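Local coordinates for RNA-dependent RNA Polymerase (Bombyx mori cytoplasmic polyhedrosis virus, PDB 6TZ0), which synthesises viral RNA on an RNA template, transcribing the double-stranded genome conservatively into plus strands and probably also making the complementary minus strands during replication, at residues D102-F107 with D130-V135; I279-K284 with T1040-L1045; P1166-S1171 with M1200-G1205. All blocks are in the same frame, centred on the assembly; numbering follows the deposited sequence.

Contact 1. Residues D102-F107 with D130-V135; sequences DYLVTF and DKLMHV
Leu104 meets Leu132 and Phe107 meets Met133, two neighbouring pairs that show how an irregular chain can pack on a helix without any polar bond between them. The leucines touch through one methyl group: Leu132 CD2 lies 3.6 Å from Leu104 CB and 3.7 Å from Leu104 CD2, so it rests against the flank of the other leucine from its root to one branch. Leu104 swings its CG away from the backbone N (chi1 -167°), which carries CD2 on to the next helical residue, where it just reaches Met133 CB at 4.5 Å.

The second pair is a Met-aromatic contact. Met133 SD sits 3.5 Å from Phe107 CE1 and nearly as close to CZ, at the far end of the ring, and approaches the ring plane obliquely, 54° off the normal and 4.4 Å from the centroid. Methionine and phenylalanine reach toward each other from opposite sides of the gap. Extended through its first two torsions, Met133 delivers SD to the ring; the bend at chi3 (66°) only sets where CE goes, a little farther from Phe107 CE1.

The arrangement is a loop-on-helix packing within the N-terminal region of the polymerase: 102-107 belongs to the loop preceding helix 121-134, and 130-135 takes in the end of that helix. All four touching residues are buried. Within the helical segment, Asp130 O accepts the backbone N of His134. His134 ND1 bonds to Asp130 O as well, at 3.1 Å, which ties the imidazole back to the helix.

Farther out, polar side chains hold the irregular backbone in shape. Tyr86 OH bonds to Tyr103 O and Val105 N, while Ser201 OG does the same for Val105 O and Phe107 N. The Phe107 ring also meets Tyr81 edge-to-face.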
loop_
_atom_site.group_PDB
_atom_site.type_symbol
_atom_site.label_atom_id
_atom_site.label_comp_id
_atom_site.label_asym_id
_atom_site.label_seq_id
_atom_site.Cartn_x
_atom_site.Cartn_y
_atom_site.Cartn_z
ATOM N N ASP A 102 21.267 0.603 13.473
ATOM C CA ASP A 102 20.591 0.522 12.190
ATOM C C ASP A 102 20.684 1.819 11.413
ATOM O O ASP A 102 20.164 1.899 10.297
ATOM C CB ASP A 102 19.117 0.155 12.382
ATOM C CG ASP A 102 18.929 -1.253 12.886
ATOM O OD1 ASP A 102 19.797 -2.101 12.609
ATOM O OD2 ASP A 102 17.910 -1.517 13.550
ATOM N N TYR A 103 21.319 2.842 11.977
ATOM C CA TYR A 103 21.339 4.164 11.382
ATOM C C TYR A 103 22.763 4.701 11.432
ATOM O O TYR A 103 23.700 3.994 11.812
ATOM C CB TYR A 103 20.321 5.076 12.081
ATOM C CG TYR A 103 18.881 4.689 11.797
ATOM C CD1 TYR A 103 18.220 5.177 10.684
ATOM C CD2 TYR A 103 18.201 3.807 12.620
ATOM C CE1 TYR A 103 16.924 4.822 10.408
ATOM C CE2 TYR A 103 16.902 3.433 12.349
ATOM C CZ TYR A 103 16.270 3.946 11.240
ATOM O OH TYR A 103 14.975 3.593 10.956
ATOM N N LEU A 104 22.927 5.960 11.037
ATOM C CA LEU A 104 24.246 6.560 10.873
ATOM C C LEU A 104 24.844 6.891 12.235
ATOM O O LEU A 104 24.335 7.758 12.952
ATOM C CB LEU A 104 24.132 7.801 9.988
ATOM C CG LEU A 104 25.323 8.535 9.364
ATOM C CD1 LEU A 104 25.831 9.615 10.260
ATOM C CD2 LEU A 104 26.452 7.567 9.076
ATOM N N VAL A 105 25.915 6.189 12.590
ATOM C CA VAL A 105 26.679 6.474 13.800
ATOM C C VAL A 105 27.474 7.756 13.575
ATOM O O VAL A 105 27.828 8.092 12.444
ATOM C CB VAL A 105 27.580 5.263 14.126
ATOM C CG1 VAL A 105 28.338 5.415 15.434
ATOM C CG2 VAL A 105 26.756 4.011 14.173
ATOM N N THR A 106 27.712 8.514 14.644
ATOM C CA THR A 106 28.475 9.754 14.552
ATOM C C THR A 106 29.972 9.455 14.557
ATOM O O THR A 106 30.475 8.797 15.473
ATOM C CB THR A 106 28.103 10.678 15.706
ATOM O OG1 THR A 106 26.696 10.930 15.671
ATOM C CG2 THR A 106 28.831 11.993 15.587
ATOM N N PHE A 107 30.675 9.935 13.533
ATOM C CA PHE A 107 32.126 9.823 13.443
ATOM C C PHE A 107 32.645 10.975 12.588
ATOM O O PHE A 107 31.872 11.779 12.066
ATOM C CB PHE A 107 32.553 8.447 12.905
ATOM C CG PHE A 107 31.928 8.075 11.586
ATOM C CD1 PHE A 107 32.531 8.408 10.392
ATOM C CD2 PHE A 107 30.746 7.364 11.549
ATOM C CE1 PHE A 107 31.956 8.062 9.193
ATOM C CE2 PHE A 107 30.163 7.021 10.351
ATOM C CZ PHE A 107 30.771 7.372 9.173
ATOM N N ASP A 130 29.507 4.892 2.329
ATOM C CA ASP A 130 29.679 6.190 1.684
ATOM C C ASP A 130 28.346 6.725 1.174
ATOM O O ASP A 130 28.040 7.911 1.344
ATOM C CB ASP A 130 30.677 6.064 0.531
ATOM C CG ASP A 130 31.139 7.414 -0.020
ATOM O OD1 ASP A 130 30.768 8.467 0.521
ATOM O OD2 ASP A 130 31.875 7.424 -1.025
ATOM N N LYS A 131 27.547 5.859 0.544
ATOM C CA LYS A 131 26.215 6.251 0.089
ATOM C C LYS A 131 25.309 6.627 1.256
ATOM O O LYS A 131 24.476 7.530 1.133
ATOM C CB LYS A 131 25.603 5.111 -0.725
ATOM C CG LYS A 131 24.271 5.437 -1.363
ATOM C CD LYS A 131 23.746 4.283 -2.197
ATOM C CE LYS A 131 22.396 4.634 -2.806
ATOM N NZ LYS A 131 21.847 3.548 -3.663
ATOM N N LEU A 132 25.483 5.966 2.398
ATOM C CA LEU A 132 24.707 6.281 3.589
ATOM C C LEU A 132 25.050 7.671 4.104
ATOM O O LEU A 132 24.161 8.463 4.430
ATOM C CB LEU A 132 24.983 5.229 4.666
ATOM C CG LEU A 132 23.995 4.925 5.797
ATOM C CD1 LEU A 132 24.320 3.583 6.397
ATOM C CD2 LEU A 132 23.989 5.934 6.872
ATOM N N MET A 133 26.342 7.979 4.193
ATOM C CA MET A 133 26.761 9.248 4.778
ATOM C C MET A 133 26.596 10.419 3.810
ATOM O O MET A 133 26.374 11.553 4.246
ATOM C CB MET A 133 28.204 9.113 5.280
ATOM C CG MET A 133 28.806 10.356 5.919
ATOM S SD MET A 133 30.343 10.059 6.794
ATOM C CE MET A 133 31.451 9.610 5.480
ATOM N N HIS A 134 26.617 10.169 2.505
ATOM C CA HIS A 134 26.638 11.249 1.529
ATOM C C HIS A 134 25.354 11.439 0.736
ATOM O O HIS A 134 25.108 12.549 0.267
ATOM C CB HIS A 134 27.796 11.035 0.550
ATOM C CG HIS A 134 29.139 11.319 1.139
ATOM N ND1 HIS A 134 29.803 10.427 1.952
ATOM C CD2 HIS A 134 29.957 12.386 1.005
ATOM C CE1 HIS A 134 30.961 10.946 2.314
ATOM N NE2 HIS A 134 31.081 12.132 1.748
ATOM N N VAL A 135 24.534 10.405 0.555
ATOM C CA VAL A 135 23.363 10.484 -0.309
ATOM C C VAL A 135 22.066 10.484 0.492
ATOM O O VAL A 135 21.176 11.297 0.232
ATOM C CB VAL A 135 23.371 9.345 -1.353
ATOM C CG1 VAL A 135 22.130 9.378 -2.219
ATOM C CG2 VAL A 135 24.610 9.427 -2.215
#

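Contact 2. Residues I279-K284 with T1040-L1045; sequences IGHRTK and TSYSNL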
loop_
_atom_site.group_PDB
_atom_site.type_symbol
_atom_site.label_atom_id
_atom_site.label_comp_id
_atom_site.label_asym_id
_atom_site.label_seq_id
_atom_site.Cartn_x
_atom_site.Cartn_y
_atom_site.Cartn_z
ATOM N N ILE A 279 -22.674 22.190 23.173
ATOM C CA ILE A 279 -23.936 22.512 23.824
ATOM C C ILE A 279 -23.766 23.044 25.238
ATOM O O ILE A 279 -24.699 23.673 25.758
ATOM C CB ILE A 279 -24.877 21.294 23.819
ATOM C CG1 ILE A 279 -24.164 20.087 24.430
ATOM C CG2 ILE A 279 -25.347 21.020 22.416
ATOM C CD1 ILE A 279 -25.040 18.891 24.646
ATOM N N GLY A 280 -22.626 22.825 25.872
ATOM C CA GLY A 280 -22.395 23.401 27.176
ATOM C C GLY A 280 -20.979 23.145 27.620
ATOM O O GLY A 280 -20.140 22.683 26.849
ATOM N N HIS A 281 -20.727 23.452 28.883
ATOM C CA HIS A 281 -19.466 23.118 29.517
ATOM C C HIS A 281 -19.746 22.637 30.930
ATOM O O HIS A 281 -20.674 23.106 31.590
ATOM C CB HIS A 281 -18.497 24.307 29.549
ATOM C CG HIS A 281 -18.944 25.434 30.421
ATOM N ND1 HIS A 281 -19.805 26.414 29.986
ATOM C CD2 HIS A 281 -18.665 25.724 31.712
ATOM C CE1 HIS A 281 -20.028 27.267 30.967
ATOM N NE2 HIS A 281 -19.355 26.867 32.028
ATOM N N ARG A 282 -18.940 21.692 31.385
ATOM C CA ARG A 282 -19.068 21.134 32.719
ATOM C C ARG A 282 -17.729 21.256 33.417
ATOM O O ARG A 282 -16.721 21.592 32.803
ATOM C CB ARG A 282 -19.539 19.671 32.670
ATOM C CG ARG A 282 -18.587 18.708 31.985
ATOM C CD ARG A 282 -19.255 17.360 31.750
ATOM N NE ARG A 282 -18.453 16.485 30.896
ATOM C CZ ARG A 282 -17.671 15.509 31.338
ATOM N NH1 ARG A 282 -17.616 15.241 32.632
ATOM N NH2 ARG A 282 -16.973 14.774 30.485
ATOM N N THR A 283 -17.729 21.002 34.715
ATOM C CA THR A 283 -16.511 20.983 35.511
ATOM C C THR A 283 -16.359 19.577 36.067
ATOM O O THR A 283 -17.109 19.172 36.958
ATOM C CB THR A 283 -16.558 22.018 36.631
ATOM O OG1 THR A 283 -16.733 23.322 36.069
ATOM C CG2 THR A 283 -15.264 21.993 37.427
ATOM N N LYS A 284 -15.390 18.840 35.546
ATOM C CA LYS A 284 -15.231 17.433 35.863
ATOM C C LYS A 284 -13.919 17.207 36.600
ATOM O O LYS A 284 -13.066 18.092 36.684
ATOM C CB LYS A 284 -15.273 16.586 34.591
ATOM C CG LYS A 284 -14.084 16.787 33.681
ATOM C CD LYS A 284 -14.246 16.031 32.383
ATOM C CE LYS A 284 -14.214 14.532 32.588
ATOM N NZ LYS A 284 -12.900 14.039 33.048
ATOM N N THR A 1040 -16.477 27.678 25.092
ATOM C CA THR A 1040 -15.125 27.426 24.619
ATOM C C THR A 1040 -14.101 28.374 25.223
ATOM O O THR A 1040 -12.918 28.277 24.893
ATOM C CB THR A 1040 -15.075 27.529 23.095
ATOM O OG1 THR A 1040 -15.422 28.858 22.696
ATOM C CG2 THR A 1040 -16.047 26.561 22.471
ATOM N N SER A 1041 -14.523 29.285 26.098
ATOM C CA SER A 1041 -13.593 30.177 26.773
ATOM C C SER A 1041 -12.813 29.478 27.876
ATOM O O SER A 1041 -11.794 30.004 28.332
ATOM C CB SER A 1041 -14.347 31.371 27.344
ATOM O OG SER A 1041 -15.263 30.951 28.334
ATOM N N TYR A 1042 -13.279 28.321 28.320
ATOM C CA TYR A 1042 -12.543 27.456 29.224
ATOM C C TYR A 1042 -12.009 26.297 28.401
ATOM O O TYR A 1042 -12.793 25.644 27.699
ATOM C CB TYR A 1042 -13.458 26.904 30.314
ATOM C CG TYR A 1042 -14.228 27.925 31.112
ATOM C CD1 TYR A 1042 -13.648 28.585 32.182
ATOM C CD2 TYR A 1042 -15.554 28.211 30.801
ATOM C CE1 TYR A 1042 -14.360 29.507 32.917
ATOM C CE2 TYR A 1042 -16.273 29.133 31.526
ATOM C CZ TYR A 1042 -15.670 29.778 32.582
ATOM O OH TYR A 1042 -16.385 30.699 33.309
ATOM N N SER A 1043 -10.693 26.046 28.485
ATOM C CA SER A 1043 -10.042 24.883 27.873
ATOM C C SER A 1043 -10.248 24.804 26.368
ATOM O O SER A 1043 -11.097 24.033 25.914
ATOM C CB SER A 1043 -10.493 23.572 28.523
ATOM O OG SER A 1043 -9.986 23.455 29.836
ATOM N N ASN A 1044 -9.565 25.681 25.627
ATOM C CA ASN A 1044 -9.706 25.805 24.179
ATOM C C ASN A 1044 -9.569 24.479 23.440
ATOM O O ASN A 1044 -8.768 23.623 23.809
ATOM C CB ASN A 1044 -8.675 26.794 23.638
ATOM C CG ASN A 1044 -7.252 26.448 24.016
ATOM O OD1 ASN A 1044 -7.002 25.542 24.793
ATOM N ND2 ASN A 1044 -6.301 27.143 23.414
ATOM N N LEU A 1045 -10.384 24.303 22.410
ATOM C CA LEU A 1045 -10.460 23.038 21.703
ATOM C C LEU A 1045 -9.525 22.963 20.503
ATOM O O LEU A 1045 -9.655 22.045 19.688
ATOM C CB LEU A 1045 -11.915 22.758 21.320
ATOM C CG LEU A 1045 -12.800 23.820 20.674
ATOM C CD1 LEU A 1045 -12.687 23.821 19.188
ATOM C CD2 LEU A 1045 -14.232 23.574 21.076
#
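Between His281, on an extended strand, and Tyr1042, on a loop without regular structure, the backbones stay well apart, and the nearest CA atoms of the two segments, those of His281 and Thr1040, are 7.8 Å from each other. Two aromatic side chains span the gap, each leaving its own backbone toward the other. Tyr1042 brings one side of its ring, CD2 and CE2, over a face of the imidazole; CE2 stands 3.9 Å from His281 NE2, displaced toward the rim of the imidazole rather than above its middle. With centroids 5.1 Å apart and planes inclined at 35°, the two rings meet obliquely, as aromatic side chains can at a protein surface. The CB of His281 already points to the loop; with CG between the backbone N and the carbonyl carbon (chi1 67°), the imidazole turns a face to Tyr1042.

The polar ends of both rings have partners just before the loop segment: His281 ND1 is hydrogen-bonded to His1039 ND1, and Tyr1042 OH to Lys1038 NZ. Strand 278-285 pairs antiparallel with strand 266-272, and Ile279 and Gly280 both facing Val271 make a classic beta bulge. Thr268 of that partner strand touches both aromatic residues, and the hairpin of the N-terminal region thereby packs on a loop of the C-terminal region that runs on to helix 1054-1062.

Contact 3. Residues P1166-S1171 with M1200-G1205; sequences PSYYVS and MVLHPG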
loop_
_atom_site.group_PDB
_atom_site.type_symbol
_atom_site.label_atom_id
_atom_site.label_comp_id
_atom_site.label_asym_id
_atom_site.label_seq_id
_atom_site.Cartn_x
_atom_site.Cartn_y
_atom_site.Cartn_z
ATOM N N PRO A 1166 -31.686 46.616 0.758
ATOM C CA PRO A 1166 -32.498 45.766 -0.129
ATOM C C PRO A 1166 -32.634 46.281 -1.550
ATOM O O PRO A 1166 -33.178 45.559 -2.392
ATOM C CB PRO A 1166 -33.857 45.736 0.573
ATOM C CG PRO A 1166 -33.902 47.001 1.344
ATOM C CD PRO A 1166 -32.502 47.269 1.795
ATOM N N SER A 1167 -32.159 47.486 -1.854
ATOM C CA SER A 1167 -32.215 48.002 -3.214
ATOM C C SER A 1167 -31.159 47.391 -4.127
ATOM O O SER A 1167 -31.161 47.682 -5.327
ATOM C CB SER A 1167 -32.070 49.527 -3.207
ATOM O OG SER A 1167 -30.782 49.925 -2.780
ATOM N N TYR A 1168 -30.259 46.562 -3.598
ATOM C CA TYR A 1168 -29.261 45.898 -4.422
ATOM C C TYR A 1168 -29.717 44.544 -4.938
ATOM O O TYR A 1168 -29.118 44.023 -5.882
ATOM C CB TYR A 1168 -27.959 45.703 -3.648
ATOM C CG TYR A 1168 -27.271 46.978 -3.243
ATOM C CD1 TYR A 1168 -26.754 47.840 -4.197
ATOM C CD2 TYR A 1168 -27.053 47.274 -1.908
ATOM C CE1 TYR A 1168 -26.101 48.994 -3.834
ATOM C CE2 TYR A 1168 -26.391 48.424 -1.535
ATOM C CZ TYR A 1168 -25.918 49.277 -2.502
ATOM O OH TYR A 1168 -25.262 50.422 -2.131
ATOM N N TYR A 1169 -30.755 43.968 -4.346
ATOM C CA TYR A 1169 -31.263 42.659 -4.748
ATOM C C TYR A 1169 -32.043 42.825 -6.044
ATOM O O TYR A 1169 -33.252 43.055 -6.048
ATOM C CB TYR A 1169 -32.115 42.065 -3.639
ATOM C CG TYR A 1169 -31.311 41.694 -2.422
ATOM C CD1 TYR A 1169 -30.681 40.464 -2.335
ATOM C CD2 TYR A 1169 -31.162 42.583 -1.371
ATOM C CE1 TYR A 1169 -29.937 40.124 -1.227
ATOM C CE2 TYR A 1169 -30.418 42.251 -0.258
ATOM C CZ TYR A 1169 -29.810 41.022 -0.195
ATOM O OH TYR A 1169 -29.071 40.687 0.912
ATOM N N VAL A 1170 -31.332 42.710 -7.163
ATOM C CA VAL A 1170 -31.895 42.925 -8.488
ATOM C C VAL A 1170 -31.888 41.666 -9.331
ATOM O O VAL A 1170 -32.265 41.721 -10.509
ATOM C CB VAL A 1170 -31.164 44.061 -9.227
ATOM C CG1 VAL A 1170 -31.276 45.350 -8.442
ATOM C CG2 VAL A 1170 -29.713 43.692 -9.455
ATOM N N SER A 1171 -31.471 40.535 -8.774
ATOM C CA SER A 1171 -31.474 39.285 -9.515
ATOM C C SER A 1171 -31.647 38.135 -8.539
ATOM O O SER A 1171 -31.424 38.278 -7.336
ATOM C CB SER A 1171 -30.193 39.109 -10.332
ATOM O OG SER A 1171 -30.188 37.860 -10.995
ATOM N N MET A 1200 -22.533 46.781 3.716
ATOM C CA MET A 1200 -21.924 46.543 2.416
ATOM C C MET A 1200 -22.336 47.626 1.427
ATOM O O MET A 1200 -23.519 47.956 1.315
ATOM C CB MET A 1200 -22.321 45.166 1.885
ATOM C CG MET A 1200 -21.578 44.749 0.628
ATOM S SD MET A 1200 -22.001 43.091 0.072
ATOM C CE MET A 1200 -23.599 43.396 -0.654
ATOM N N VAL A 1201 -21.356 48.171 0.713
ATOM C CA VAL A 1201 -21.595 49.109 -0.375
ATOM C C VAL A 1201 -21.128 48.465 -1.672
ATOM O O VAL A 1201 -20.154 47.706 -1.686
ATOM C CB VAL A 1201 -20.901 50.467 -0.129
ATOM C CG1 VAL A 1201 -21.538 51.163 1.049
ATOM C CG2 VAL A 1201 -19.429 50.280 0.153
ATOM N N LEU A 1202 -21.847 48.741 -2.755
ATOM C CA LEU A 1202 -21.574 48.135 -4.046
ATOM C C LEU A 1202 -21.318 49.216 -5.084
ATOM O O LEU A 1202 -21.619 50.392 -4.880
ATOM C CB LEU A 1202 -22.734 47.246 -4.504
ATOM C CG LEU A 1202 -23.024 46.018 -3.642
ATOM C CD1 LEU A 1202 -24.226 45.266 -4.152
ATOM C CD2 LEU A 1202 -21.829 45.102 -3.592
ATOM N N HIS A 1203 -20.749 48.795 -6.200
ATOM C CA HIS A 1203 -20.410 49.614 -7.350
ATOM C C HIS A 1203 -21.534 49.536 -8.378
ATOM O O HIS A 1203 -22.135 48.473 -8.551
ATOM C CB HIS A 1203 -19.088 49.138 -7.948
ATOM C CG HIS A 1203 -18.527 50.023 -9.019
ATOM N ND1 HIS A 1203 -18.667 49.746 -10.358
ATOM C CD2 HIS A 1203 -17.832 51.181 -8.949
ATOM C CE1 HIS A 1203 -18.076 50.689 -11.068
ATOM N NE2 HIS A 1203 -17.563 51.574 -10.236
ATOM N N PRO A 1204 -21.876 50.656 -9.026
ATOM C CA PRO A 1204 -22.958 50.624 -10.025
ATOM C C PRO A 1204 -22.642 49.765 -11.234
ATOM O O PRO A 1204 -23.563 49.234 -11.867
ATOM C CB PRO A 1204 -23.120 52.101 -10.404
ATOM C CG PRO A 1204 -22.613 52.844 -9.231
ATOM C CD PRO A 1204 -21.479 52.033 -8.698
ATOM N N GLY A 1205 -21.362 49.605 -11.565
ATOM C CA GLY A 1205 -20.970 48.639 -12.568
ATOM C C GLY A 1205 -21.204 47.205 -12.145
ATOM O O GLY A 1205 -21.504 46.357 -12.985
#
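One face of the Tyr1168 ring receives the CD1 methyl of Leu1202 in a CH-pi contact, with CD1 3.9 Å from the ring centroid, 27° off the normal and offset toward the CG–CD1 side of the ring. CB of the same leucine follows along that side, 3.9 Å from Tyr1168 CE1. Farther along the phenol the ring meets main chain: Met1200 O approaches CE2 obliquely at 4.1 Å, and the backbone N of Leu1202 lies 3.9 Å from Tyr1168 OH. The tyrosine thus lies alongside the strand, its side chain and that of Leu1202 running past each other in opposite directions. In Leu1202 the CG stands beside the backbone N (chi1 -64°); together with an extended chi2 (177°) this sets the CD1 branch against the ring face.

Ile1207, on helix 1204-1211, touches both Tyr1168 and Leu1202, and Tyr1178 of helix 1174-1188 bonds through OH to Tyr1168 O. The result is an aromatic residue from a strand-to-helix loop laid over Met1200 to Leu1202 on strand 1196-1202, the middle strand of a small mixed sheet in the C-terminal region, close to where His1203 takes the N-cap position of the final helix.

In the fold
The three contacts follow one another along the chain and share no atoms. Contact 1 lies in the N-terminal region and contact 3 in the C-terminal region, on opposite sides of the chain's centre, with contact centres about 67 Å apart. Contact 2 joins these two regions directly, across 755 intervening residues that include the central polymerase domain; its centre is about 49 Å from that of contact 1 and about 42 Å from that of contact 3. Nearest atoms of contacts 2 and 3 are still about 27 Å apart. All three lie away from the magnesium-binding aspartates Asp547, Asp680 and Asp681 of the catalytic core.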